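Local coordinates for protein malate dehydrogenase (PDB 4BGV) that probably catalyses the reversible, NAD-dependent oxidation of malate to oxaloacetate, a step of the tricarboxylic acid cycle, at residues A[178-190]-A[204-216]. Sequence-based numbering, arbitrary orientation.
Sequences GGHGDDMVPFIRY and REKIDEIVKRTRF
Arg-215 carries the polar half of this contact. Its NH1 gives two hydrogen bonds, 2.9 Å from NH1 to Gly-181 O and the same from NH1 to Met-184 O. Gly-181 O lies in the guanidinium plane, whereas Met-184 O is tilted 17° from it. The arginine chain runs extended from CG to NE and brings this edge to the loop. Gly-181 O also accepts the Met-184 backbone N. With an alanine here in place of Arg-215, the carbonyls of Gly-181 and Met-184 would probably lose their shared donor, and the loop its polar tie to the helix.

The apolar half follows the strand. Met-184 lays SD against Thr-214 CG2 at 3.6 Å. Its chi3 of 85° bends the chain, and CE comes to 3.8 Å from Arg-215 CG. Pro-186 CG meets Val-211 CG1 at 3.9 Å. Ile-188 CD1 touches Val-211 CG2 at 3.7 Å. The same methyl also meets Ile-207 CG2. Ile-188 CG2 also packs against the Arg-204 guanidinium, which is held by salt bridges to Asp-208 and Glu-199.

Further out, Thr-214 OG1 bonds to Ile-210 O, which fixes the methyl that faces Met-184. Val-176 of strand 172-178 touches both Met-184 and Pro-186. His-180, the proton acceptor by similarity, directly precedes Gly-181 and bonds through ND1 to Asp-153 OD2. This His-Asp pair is typical of the LDH/MDH active site, here beside helix 204-215 running roughly antiparallel to strand 184-187, at 147°, in the C-terminal alpha/beta domain.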
ATOM      1  N   GLY A 178      -3.524  22.376  21.583  1.00 10.31           N
ATOM      2  CA  GLY A 178      -4.615  22.555  22.530  1.00 13.00           C
ATOM      3  C   GLY A 178      -5.683  21.483  22.380  1.00 15.90           C
ATOM      4  O   GLY A 178      -5.396  20.391  21.886  1.00 19.47           O
ATOM      5  N   GLY A 179      -6.913  21.795  22.784  1.00 18.86           N
ATOM      6  CA  GLY A 179      -8.014  20.841  22.683  1.00 20.29           C
ATOM      7  C   GLY A 179      -8.893  21.016  21.453  1.00 22.66           C
ATOM      8  O   GLY A 179      -8.415  21.477  20.417  1.00 17.50           O
ATOM      9  N   HIS A 180     -10.171  20.642  21.562  1.00 23.88           N
ATOM     10  CA  HIS A 180     -11.133  20.795  20.466  1.00 18.68           C
ATOM     11  C   HIS A 180     -11.959  22.063  20.666  1.00 19.80           C
ATOM     12  O   HIS A 180     -11.913  22.670  21.723  1.00 22.17           O
ATOM     13  CB  HIS A 180     -12.111  19.616  20.436  1.00 23.29           C
ATOM     14  CG  HIS A 180     -11.499  18.312  20.019  1.00 25.15           C
ATOM     15  ND1 HIS A 180     -10.424  18.228  19.159  1.00 27.56           N
ATOM     16  CD2 HIS A 180     -11.825  17.039  20.339  1.00 28.87           C
ATOM     17  CE1 HIS A 180     -10.110  16.958  18.975  1.00 25.52           C
ATOM     18  NE2 HIS A 180     -10.941  16.217  19.684  1.00 27.75           N
ATOM     19  N   GLY A 181     -12.737  22.438  19.657  1.00 16.95           N
ATOM     20  CA  GLY A 181     -13.696  23.520  19.811  1.00 21.31           C
ATOM     21  C   GLY A 181     -13.002  24.821  20.147  1.00 22.70           C
ATOM     22  O   GLY A 181     -12.015  25.185  19.517  1.00 18.84           O
ATOM     23  N   ASP A 182     -13.500  25.523  21.154  1.00 21.39           N
ATOM     24  CA  ASP A 182     -12.890  26.795  21.518  1.00 23.07           C
ATOM     25  C   ASP A 182     -11.552  26.597  22.221  1.00 18.78           C
ATOM     26  O   ASP A 182     -10.809  27.557  22.418  1.00 25.88           O
ATOM     27  CB  ASP A 182     -13.841  27.630  22.377  1.00 31.65           C
ATOM     28  CG  ASP A 182     -15.119  28.009  21.633  1.00 41.95           C
ATOM     29  OD1 ASP A 182     -15.025  28.442  20.458  1.00 42.88           O
ATOM     30  OD2 ASP A 182     -16.214  27.860  22.222  1.00 46.39           O
ATOM     31  N   ASP A 183     -11.248  25.362  22.613  1.00 18.59           N
ATOM     32  CA  ASP A 183      -9.950  25.075  23.229  1.00 18.31           C
ATOM     33  C   ASP A 183      -8.830  24.833  22.210  1.00 20.71           C
ATOM     34  O   ASP A 183      -7.661  24.691  22.592  1.00 19.53           O
ATOM     35  CB  ASP A 183     -10.038  23.884  24.183  1.00 19.95           C
ATOM     36  CG  ASP A 183     -10.759  24.226  25.486  1.00 22.22           C
ATOM     37  OD1 ASP A 183     -10.844  25.423  25.825  1.00 22.10           O
ATOM     38  OD2 ASP A 183     -11.223  23.287  26.173  1.00 25.72           O
ATOM     39  N   MET A 184      -9.194  24.743  20.929  1.00 16.09           N
ATOM     40  CA  MET A 184      -8.213  24.518  19.868  1.00 13.38           C
ATOM     41  C   MET A 184      -7.455  25.811  19.625  1.00 16.12           C
ATOM     42  O   MET A 184      -8.033  26.895  19.685  1.00 17.26           O
ATOM     43  CB  MET A 184      -8.914  24.107  18.573  1.00 15.06           C
ATOM     44  CG  MET A 184      -7.994  23.600  17.464  1.00 18.80           C
ATOM     45  SD  MET A 184      -8.960  23.328  15.940  1.00 18.40           S
ATOM     46  CE  MET A 184      -8.964  24.971  15.225  1.00 15.56           C
ATOM     47  N   VAL A 185      -6.159  25.699  19.346  1.00 14.40           N
ATOM     48  CA  VAL A 185      -5.347  26.881  19.077  1.00 15.58           C
ATOM     49  C   VAL A 185      -4.572  26.664  17.782  1.00 17.44           C
ATOM     50  O   VAL A 185      -3.560  25.960  17.759  1.00 14.41           O
ATOM     51  CB  VAL A 185      -4.345  27.175  20.212  1.00 16.20           C
ATOM     52  CG1 VAL A 185      -3.547  28.455  19.894  1.00 14.50           C
ATOM     53  CG2 VAL A 185      -5.068  27.312  21.552  1.00 15.07           C
ATOM     54  N   PRO A 186      -5.057  27.259  16.687  1.00 17.99           N
ATOM     55  CA  PRO A 186      -4.317  27.133  15.431  1.00 15.29           C
ATOM     56  C   PRO A 186      -3.133  28.094  15.418  1.00 14.35           C
ATOM     57  O   PRO A 186      -3.222  29.162  16.031  1.00 15.63           O
ATOM     58  CB  PRO A 186      -5.343  27.587  14.388  1.00 15.23           C
ATOM     59  CG  PRO A 186      -6.179  28.609  15.127  1.00 19.24           C
ATOM     60  CD  PRO A 186      -6.234  28.145  16.568  1.00 20.02           C
ATOM     61  N   PHE A 187      -2.036  27.709  14.766  1.00 15.07           N
ATOM     62  CA  PHE A 187      -0.982  28.662  14.402  1.00 15.92           C
ATOM     63  C   PHE A 187      -1.096  28.802  12.893  1.00 17.71           C
ATOM     64  O   PHE A 187      -0.623  27.943  12.130  1.00 16.33           O
ATOM     65  CB  PHE A 187       0.435  28.160  14.744  1.00 14.29           C
ATOM     66  CG  PHE A 187       0.799  28.217  16.212  1.00 14.78           C
ATOM     67  CD1 PHE A 187      -0.110  27.860  17.199  1.00 15.34           C
ATOM     68  CD2 PHE A 187       2.081  28.575  16.595  1.00 11.45           C
ATOM     69  CE1 PHE A 187       0.248  27.893  18.555  1.00 15.18           C
ATOM     70  CE2 PHE A 187       2.455  28.600  17.935  1.00 14.04           C
ATOM     71  CZ  PHE A 187       1.535  28.253  18.919  1.00 13.27           C
ATOM     72  N   ILE A 188      -1.759  29.863  12.459  1.00 17.20           N
ATOM     73  CA  ILE A 188      -1.955  30.095  11.032  1.00 18.88           C
ATOM     74  C   ILE A 188      -0.617  30.269  10.338  1.00 13.98           C
ATOM     75  O   ILE A 188      -0.424  29.777   9.229  1.00 12.93           O
ATOM     76  CB  ILE A 188      -2.844  31.331  10.786  1.00 19.37           C
ATOM     77  CG1 ILE A 188      -4.254  31.070  11.305  1.00 20.89           C
ATOM     78  CG2 ILE A 188      -2.872  31.699   9.319  1.00 17.78           C
ATOM     79  CD1 ILE A 188      -4.764  29.690  11.001  1.00 19.20           C
ATOM     80  N   ARG A 189       0.317  30.942  11.008  1.00 12.59           N
ATOM     81  CA  ARG A 189       1.637  31.179  10.420  1.00 14.59           C
ATOM     82  C   ARG A 189       2.429  29.898  10.160  1.00 14.12           C
ATOM     83  O   ARG A 189       3.318  29.889   9.308  1.00 15.95           O
ATOM     84  CB  ARG A 189       2.454  32.156  11.274  1.00 17.01           C
ATOM     85  CG  ARG A 189       2.741  31.652  12.670  1.00 18.12           C
ATOM     86  CD  ARG A 189       3.158  32.782  13.603  1.00 16.20           C
ATOM     87  NE  ARG A 189       3.333  32.273  14.954  1.00 17.45           N
ATOM     88  CZ  ARG A 189       4.512  32.000  15.498  1.00 19.22           C
ATOM     89  NH1 ARG A 189       5.629  32.222  14.810  1.00 18.47           N
ATOM     90  NH2 ARG A 189       4.573  31.545  16.738  1.00 20.66           N
ATOM     91  N   TYR A 190       2.112  28.821  10.882  1.00 10.44           N
ATOM     92  CA  TYR A 190       2.797  27.550  10.658  1.00 14.27           C
ATOM     93  C   TYR A 190       2.017  26.632   9.725  1.00 13.38           C
ATOM     94  O   TYR A 190       2.325  25.445   9.604  1.00 15.70           O
ATOM     95  CB  TYR A 190       3.045  26.824  11.974  1.00 10.62           C
ATOM     96  CG  TYR A 190       4.100  27.438  12.874  1.00 10.44           C
ATOM     97  CD1 TYR A 190       4.904  28.497  12.448  1.00 14.38           C
ATOM     98  CD2 TYR A 190       4.325  26.916  14.135  1.00 13.95           C
ATOM     99  CE1 TYR A 190       5.884  29.037  13.292  1.00 12.35           C
ATOM    100  CE2 TYR A 190       5.295  27.445  14.980  1.00 13.36           C
ATOM    101  CZ  TYR A 190       6.068  28.492  14.555  1.00 13.54           C
ATOM    102  OH  TYR A 190       7.023  28.986  15.415  1.00 17.21           O
ATOM    103  N   ARG A 204      -7.784  36.398   4.684  1.00 20.58           N
ATOM    104  CA  ARG A 204      -7.960  36.139   6.109  1.00 26.95           C
ATOM    105  C   ARG A 204      -9.380  35.669   6.435  1.00 21.67           C
ATOM    106  O   ARG A 204      -9.570  34.759   7.246  1.00 22.19           O
ATOM    107  CB  ARG A 204      -7.593  37.395   6.908  1.00 33.90           C
ATOM    108  CG  ARG A 204      -8.143  37.464   8.328  1.00 44.22           C
ATOM    109  CD  ARG A 204      -7.654  36.330   9.216  1.00 49.76           C
ATOM    110  NE  ARG A 204      -6.203  36.191   9.232  1.00 54.27           N
ATOM    111  CZ  ARG A 204      -5.553  35.325  10.002  1.00 56.32           C
ATOM    112  NH1 ARG A 204      -6.235  34.529  10.819  1.00 57.18           N
ATOM    113  NH2 ARG A 204      -4.227  35.258   9.963  1.00 53.54           N
ATOM    114  N   GLU A 205     -10.366  36.277   5.787  1.00 20.97           N
ATOM    115  CA  GLU A 205     -11.762  35.927   6.018  1.00 23.10           C
ATOM    116  C   GLU A 205     -12.007  34.443   5.757  1.00 21.72           C
ATOM    117  O   GLU A 205     -12.690  33.774   6.539  1.00 19.70           O
ATOM    118  CB  GLU A 205     -12.686  36.759   5.135  1.00 33.85           C
ATOM    119  CG  GLU A 205     -13.953  37.189   5.835  1.00 49.82           C
ATOM    120  CD  GLU A 205     -14.630  36.037   6.555  1.00 61.82           C
ATOM    121  OE1 GLU A 205     -15.244  35.195   5.872  1.00 63.44           O
ATOM    122  OE2 GLU A 205     -14.536  35.964   7.801  1.00 68.27           O
ATOM    123  N   LYS A 206     -11.443  33.938   4.663  1.00 14.86           N
ATOM    124  CA  LYS A 206     -11.608  32.530   4.312  1.00 13.97           C
ATOM    125  C   LYS A 206     -10.882  31.625   5.301  1.00 12.90           C
ATOM    126  O   LYS A 206     -11.383  30.546   5.656  1.00 13.56           O
ATOM    127  CB  LYS A 206     -11.125  32.260   2.884  1.00 17.63           C
ATOM    128  CG  LYS A 206     -11.326  30.823   2.442  1.00 19.89           C
ATOM    129  CD  LYS A 206     -12.795  30.392   2.566  1.00 22.23           C
ATOM    130  CE  LYS A 206     -13.708  31.192   1.642  1.00 25.74           C
ATOM    131  NZ  LYS A 206     -15.120  30.673   1.696  1.00 27.19           N
ATOM    132  N   ILE A 207      -9.700  32.049   5.743  1.00 13.93           N
ATOM    133  CA  ILE A 207      -8.937  31.271   6.718  1.00 14.71           C
ATOM    134  C   ILE A 207      -9.712  31.204   8.035  1.00 17.48           C
ATOM    135  O   ILE A 207      -9.798  30.148   8.658  1.00 12.18           O
ATOM    136  CB  ILE A 207      -7.524  31.852   6.939  1.00 16.34           C
ATOM    137  CG1 ILE A 207      -6.683  31.690   5.658  1.00 15.47           C
ATOM    138  CG2 ILE A 207      -6.814  31.167   8.119  1.00 17.94           C
ATOM    139  CD1 ILE A 207      -5.367  32.492   5.671  1.00 16.53           C
ATOM    140  N   ASP A 208     -10.296  32.330   8.449  1.00 14.99           N
ATOM    141  CA  ASP A 208     -11.095  32.322   9.669  1.00 16.66           C
ATOM    142  C   ASP A 208     -12.285  31.366   9.551  1.00 16.69           C
ATOM    143  O   ASP A 208     -12.641  30.690  10.518  1.00 14.91           O
ATOM    144  CB  ASP A 208     -11.562  33.734  10.035  1.00 19.24           C
ATOM    145  CG  ASP A 208     -10.416  34.618  10.491  1.00 25.27           C
ATOM    146  OD1 ASP A 208      -9.325  34.075  10.768  1.00 25.62           O
ATOM    147  OD2 ASP A 208     -10.606  35.845  10.587  1.00 29.97           O
ATOM    148  N   GLU A 209     -12.904  31.315   8.374  1.00 13.60           N
ATOM    149  CA  GLU A 209     -14.024  30.405   8.132  0.50 14.74           C
ATOM    150  C   GLU A 209     -13.596  28.956   8.301  1.00 13.82           C
ATOM    151  O   GLU A 209     -14.309  28.140   8.890  1.00 14.44           O
ATOM    152  CB  GLU A 209     -14.579  30.601   6.717  0.50 14.84           C
ATOM    153  CG  GLU A 209     -15.251  31.939   6.477  0.50 16.92           C
ATOM    154  CD  GLU A 209     -15.737  32.097   5.041  0.50 26.28           C
ATOM    155  OE1 GLU A 209     -15.509  31.179   4.227  0.50 30.17           O
ATOM    156  OE2 GLU A 209     -16.352  33.136   4.721  0.50 29.46           O
ATOM    157  N   ILE A 210     -12.424  28.644   7.770  1.00 12.03           N
ATOM    158  CA  ILE A 210     -11.901  27.288   7.805  1.00 10.50           C
ATOM    159  C   ILE A 210     -11.470  26.900   9.227  1.00 12.54           C
ATOM    160  O   ILE A 210     -11.681  25.765   9.661  1.00  9.87           O
ATOM    161  CB  ILE A 210     -10.770  27.128   6.782  1.00 10.86           C
ATOM    162  CG1 ILE A 210     -11.362  27.175   5.366  1.00 14.50           C
ATOM    163  CG2 ILE A 210      -9.990  25.821   7.017  1.00  9.73           C
ATOM    164  CD1 ILE A 210     -10.333  27.099   4.241  1.00 17.08           C
ATOM    165  N   VAL A 211     -10.901  27.861   9.953  1.00  9.78           N
ATOM    166  CA  VAL A 211     -10.559  27.653  11.350  1.00  9.81           C
ATOM    167  C   VAL A 211     -11.803  27.327  12.186  1.00 12.12           C
ATOM    168  O   VAL A 211     -11.804  26.391  12.982  1.00 11.69           O
ATOM    169  CB  VAL A 211      -9.801  28.858  11.904  1.00 14.42           C
ATOM    170  CG1 VAL A 211      -9.723  28.803  13.421  1.00 14.70           C
ATOM    171  CG2 VAL A 211      -8.393  28.908  11.269  1.00 16.55           C
ATOM    172  N   LYS A 212     -12.875  28.090  11.989  1.00 11.75           N
ATOM    173  CA  LYS A 212     -14.103  27.848  12.729  0.50 11.70           C
ATOM    174  C   LYS A 212     -14.722  26.483  12.388  1.00 12.83           C
ATOM    175  O   LYS A 212     -15.166  25.758  13.283  1.00 11.52           O
ATOM    176  CB  LYS A 212     -15.098  28.992  12.504  0.50 14.84           C
ATOM    177  CG  LYS A 212     -16.334  28.927  13.381  0.50 19.64           C
ATOM    178  CD  LYS A 212     -17.194  30.177  13.233  0.50 23.24           C
ATOM    179  CE  LYS A 212     -16.666  31.321  14.083  0.50 26.92           C
ATOM    180  NZ  LYS A 212     -17.690  32.397  14.231  0.50 28.14           N
ATOM    181  N   ARG A 213     -14.749  26.123  11.102  1.00 11.33           N
ATOM    182  CA  ARG A 213     -15.247  24.795  10.715  1.00 11.17           C
ATOM    183  C   ARG A 213     -14.443  23.701  11.375  1.00 13.37           C
ATOM    184  O   ARG A 213     -14.997  22.674  11.757  1.00 13.60           O
ATOM    185  CB  ARG A 213     -15.227  24.596   9.199  1.00 11.80           C
ATOM    186  CG  ARG A 213     -15.936  23.327   8.717  1.00 10.32           C
ATOM    187  CD  ARG A 213     -15.888  23.223   7.200  1.00 11.35           C
ATOM    188  NE  ARG A 213     -16.531  21.999   6.723  1.00 11.02           N
ATOM    189  CZ  ARG A 213     -16.507  21.588   5.460  1.00 12.92           C
ATOM    190  NH1 ARG A 213     -15.855  22.300   4.528  1.00 11.42           N
ATOM    191  NH2 ARG A 213     -17.119  20.455   5.130  1.00 12.17           N
ATOM    192  N   THR A 214     -13.134  23.920  11.515  1.00  9.61           N
ATOM    193  CA  THR A 214     -12.274  22.915  12.129  1.00  9.21           C
ATOM    194  C   THR A 214     -12.619  22.787  13.602  1.00 10.79           C
ATOM    195  O   THR A 214     -12.701  21.680  14.130  1.00 10.90           O
ATOM    196  CB  THR A 214     -10.793  23.283  11.951  1.00 11.91           C
ATOM    197  OG1 THR A 214     -10.497  23.341  10.555  1.00 13.49           O
ATOM    198  CG2 THR A 214      -9.876  22.241  12.623  1.00 10.62           C
ATOM    199  N   ARG A 215     -12.854  23.923  14.258  1.00  9.34           N
ATOM    200  CA  ARG A 215     -13.230  23.911  15.671  1.00 10.41           C
ATOM    201  C   ARG A 215     -14.461  23.068  15.920  1.00 15.48           C
ATOM    202  O   ARG A 215     -14.557  22.370  16.938  1.00 14.88           O
ATOM    203  CB  ARG A 215     -13.565  25.313  16.168  1.00 12.36           C
ATOM    204  CG  ARG A 215     -12.400  26.207  16.377  1.00 18.43           C
ATOM    205  CD  ARG A 215     -12.874  27.502  17.005  1.00 21.24           C
ATOM    206  NE  ARG A 215     -11.831  28.511  16.924  1.00 22.49           N
ATOM    207  CZ  ARG A 215     -10.753  28.506  17.697  1.00 23.28           C
ATOM    208  NH1 ARG A 215     -10.595  27.542  18.595  1.00 25.32           N
ATOM    209  NH2 ARG A 215      -9.839  29.458  17.573  1.00 18.54           N
ATOM    210  N   PHE A 216     -15.422  23.162  15.006  1.00 10.79           N
ATOM    211  CA  PHE A 216     -16.696  22.502  15.217  1.00 12.96           C
ATOM    212  C   PHE A 216     -16.878  21.351  14.245  1.00 11.96           C
ATOM    213  O   PHE A 216     -17.999  20.936  13.977  1.00 13.19           O
ATOM    214  CB  PHE A 216     -17.825  23.530  15.120  1.00 17.93           C
ATOM    215  CG  PHE A 216     -17.596  24.718  15.992  1.00 23.59           C
ATOM    216  CD1 PHE A 216     -17.380  24.546  17.352  1.00 28.26           C
ATOM    217  CD2 PHE A 216     -17.553  25.998  15.461  1.00 24.23           C
ATOM    218  CE1 PHE A 216     -17.140  25.634  18.173  1.00 32.62           C
ATOM    219  CE2 PHE A 216     -17.319  27.084  16.272  1.00 31.70           C
ATOM    220  CZ  PHE A 216     -17.115  26.903  17.635  1.00 33.45           C
TER
HETATM  221  O   HOH W   1     -12.193  20.644  17.137  1.00 17.67           O
HETATM  222  O   HOH W   2      -8.091  29.984  19.246  1.00 32.36           O